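Local structure of Rpb7-binding protein seb1 (Schizosaccharomyces pombe 972h-, 5MDT) at residues A5-I10 / A45-Y50. The protein probably drives transcription termination by binding RNA polymerase II, through its CTD-interacting domain, and nascent RNA. Residues are numbered along the deposited sequence; the frame is centred on the assembly and turned at random.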
loop_
_atom_site.group_PDB
_atom_site.type_symbol
_atom_site.label_atom_id
_atom_site.label_comp_id
_atom_site.label_asym_id
_atom_site.label_seq_id
_atom_site.Cartn_x
_atom_site.Cartn_y
_atom_site.Cartn_z
ATOM N N ALA A 5 5.171 12.635 11.812
ATOM C CA ALA A 5 5.745 13.839 11.197
ATOM C C ALA A 5 6.909 13.458 10.259
ATOM O O ALA A 5 6.953 13.922 9.113
ATOM C CB ALA A 5 6.213 14.816 12.265
ATOM N N GLU A 6 7.805 12.556 10.716
ATOM C CA GLU A 6 8.912 12.080 9.874
ATOM C C GLU A 6 8.372 11.344 8.636
ATOM O O GLU A 6 8.864 11.576 7.529
ATOM C CB GLU A 6 9.846 11.157 10.673
ATOM C CG GLU A 6 11.038 10.703 9.854
ATOM C CD GLU A 6 12.268 10.168 10.562
ATOM O OE1 GLU A 6 12.200 9.882 11.780
ATOM O OE2 GLU A 6 13.302 10.010 9.876
ATOM N N PHE A 7 7.372 10.464 8.831
ATOM C CA PHE A 7 6.755 9.696 7.743
ATOM C C PHE A 7 6.190 10.649 6.663
ATOM O O PHE A 7 6.480 10.457 5.476
ATOM C CB PHE A 7 5.631 8.830 8.359
ATOM C CG PHE A 7 4.946 7.833 7.448
ATOM C CD1 PHE A 7 5.406 6.519 7.352
ATOM C CD2 PHE A 7 3.780 8.182 6.761
ATOM C CE1 PHE A 7 4.728 5.578 6.566
ATOM C CE2 PHE A 7 3.089 7.245 5.995
ATOM C CZ PHE A 7 3.570 5.945 5.889
ATOM N N ASP A 8 5.411 11.681 7.075
ATOM C CA ASP A 8 4.838 12.650 6.127
ATOM C C ASP A 8 5.942 13.432 5.388
ATOM O O ASP A 8 5.784 13.731 4.199
ATOM C CB ASP A 8 3.885 13.612 6.851
ATOM C CG ASP A 8 2.634 12.946 7.397
ATOM O OD1 ASP A 8 2.337 11.795 6.979
ATOM O OD2 ASP A 8 1.946 13.576 8.240
ATOM N N GLY A 9 7.039 13.731 6.094
ATOM C CA GLY A 9 8.198 14.424 5.533
ATOM C C GLY A 9 8.910 13.623 4.462
ATOM O O GLY A 9 9.355 14.189 3.456
ATOM N N ILE A 10 9.017 12.293 4.651
ATOM C CA ILE A 10 9.605 11.395 3.635
ATOM C C ILE A 10 8.691 11.366 2.381
ATOM O O ILE A 10 9.185 11.431 1.253
ATOM C CB ILE A 10 9.847 9.970 4.188
ATOM C CG1 ILE A 10 10.918 10.010 5.311
ATOM C CG2 ILE A 10 10.280 9.000 3.050
ATOM C CD1 ILE A 10 10.923 8.806 6.225
ATOM N N ALA A 45 -3.857 6.593 6.460
ATOM C CA ALA A 45 -4.456 7.811 5.874
ATOM C C ALA A 45 -3.390 8.667 5.159
ATOM O O ALA A 45 -3.688 9.257 4.115
ATOM C CB ALA A 45 -5.172 8.635 6.971
ATOM N N SER A 46 -2.174 8.776 5.715
ATOM C CA SER A 46 -1.104 9.549 5.054
ATOM C C SER A 46 -0.688 8.905 3.706
ATOM O O SER A 46 -0.444 9.621 2.736
ATOM C CB SER A 46 0.096 9.718 5.986
ATOM O OG SER A 46 -0.169 10.730 6.949
ATOM N N VAL A 47 -0.640 7.554 3.626
ATOM C CA VAL A 47 -0.329 6.896 2.344
ATOM C C VAL A 47 -1.469 7.200 1.335
ATOM O O VAL A 47 -1.198 7.465 0.162
ATOM C CB VAL A 47 -0.174 5.386 2.580
ATOM C CG1 VAL A 47 -0.069 4.629 1.246
ATOM C CG2 VAL A 47 1.040 5.121 3.463
ATOM N N TYR A 48 -2.734 7.128 1.780
ATOM C CA TYR A 48 -3.873 7.401 0.911
ATOM C C TYR A 48 -3.757 8.837 0.362
ATOM O O TYR A 48 -3.843 9.031 -0.846
ATOM C CB TYR A 48 -5.188 7.217 1.704
ATOM C CG TYR A 48 -6.435 7.595 0.917
ATOM C CD1 TYR A 48 -7.017 6.701 0.019
ATOM C CD2 TYR A 48 -6.958 8.883 0.984
ATOM C CE1 TYR A 48 -8.155 7.048 -0.717
ATOM C CE2 TYR A 48 -8.110 9.236 0.277
ATOM C CZ TYR A 48 -8.691 8.323 -0.588
ATOM O OH TYR A 48 -9.817 8.709 -1.279
ATOM N N LYS A 49 -3.490 9.824 1.238
ATOM C CA LYS A 49 -3.397 11.244 0.809
ATOM C C LYS A 49 -2.240 11.435 -0.178
ATOM O O LYS A 49 -2.426 12.056 -1.236
ATOM C CB LYS A 49 -3.222 12.166 2.019
ATOM C CG LYS A 49 -4.539 12.287 2.789
ATOM C CD LYS A 49 -4.373 13.061 4.123
ATOM C CE LYS A 49 -3.994 14.525 4.036
ATOM N NZ LYS A 49 -4.967 15.322 3.286
ATOM N N TYR A 50 -1.092 10.822 0.108
ATOM C CA TYR A 50 0.042 10.922 -0.818
ATOM C C TYR A 50 -0.301 10.307 -2.163
ATOM O O TYR A 50 -0.095 10.957 -3.192
ATOM C CB TYR A 50 1.311 10.245 -0.230
ATOM C CG TYR A 50 2.428 10.152 -1.260
ATOM C CD1 TYR A 50 3.148 11.282 -1.643
ATOM C CD2 TYR A 50 2.739 8.939 -1.877
ATOM C CE1 TYR A 50 4.148 11.213 -2.619
ATOM C CE2 TYR A 50 3.713 8.868 -2.881
ATOM C CZ TYR A 50 4.423 10.005 -3.233
ATOM O OH TYR A 50 5.378 9.993 -4.216
#
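Phe7 and Val47 meet at the inner side, and Asp8 and Ser46 at the outer side, of a parallel helix pair in the all-helical, right-handed superhelical CTD-interacting domain (CID). Helix 4-16, the first of the chain, lies beside helix 40-53; the short segments run 18° from parallel with axes 10.6 Å apart, a spacing wide enough for a phenylalanine between them. The phenyl ring of Phe7 reaches across edge-on: Phe7 CZ touches the methyl Val47 CG2 at 3.6 Å, close to the ring plane, and farther round the same rim CE2 lies 3.9 Å from Ser46 CB. A long, flat, apolar residue suits this place, since it bridges the gap while Val47, compact and beta-branched, needs to offer just one methyl. With CG anti to the backbone N (chi1 -174°), Phe7 swings its ring over to the neighbouring helix.

Asp8, which follows Phe7, and Ser46, which precedes Val47, lie in less buried surroundings and are accordingly polar. Their CA atoms, 6.8 Å apart, are the nearest across the two segments, leaving room for two short side chains to join by a hydrogen bond. Ser46 OG donates its proton to Asp8 OD1 over 2.7 Å, arriving on the syn side, 20° out of the carboxylate plane. Ser46 thus has a double role, its CB packing on the ring and its hydroxyl turned to the carboxylate.

Around this first shell, Phe43 stacks edge-to-face with Phe7, Leu29 of helix 23-35 touches the ring, and Ile69 of helix 59-79 packs on both Phe7 and Val47, tying the pair into the hydrophobic core. At the polar margin, the single proton of Ser46 OG goes to Asp8, and Gln42 O, one turn back in the same helix, is a second acceptor within only weak reach of that hydroxyl.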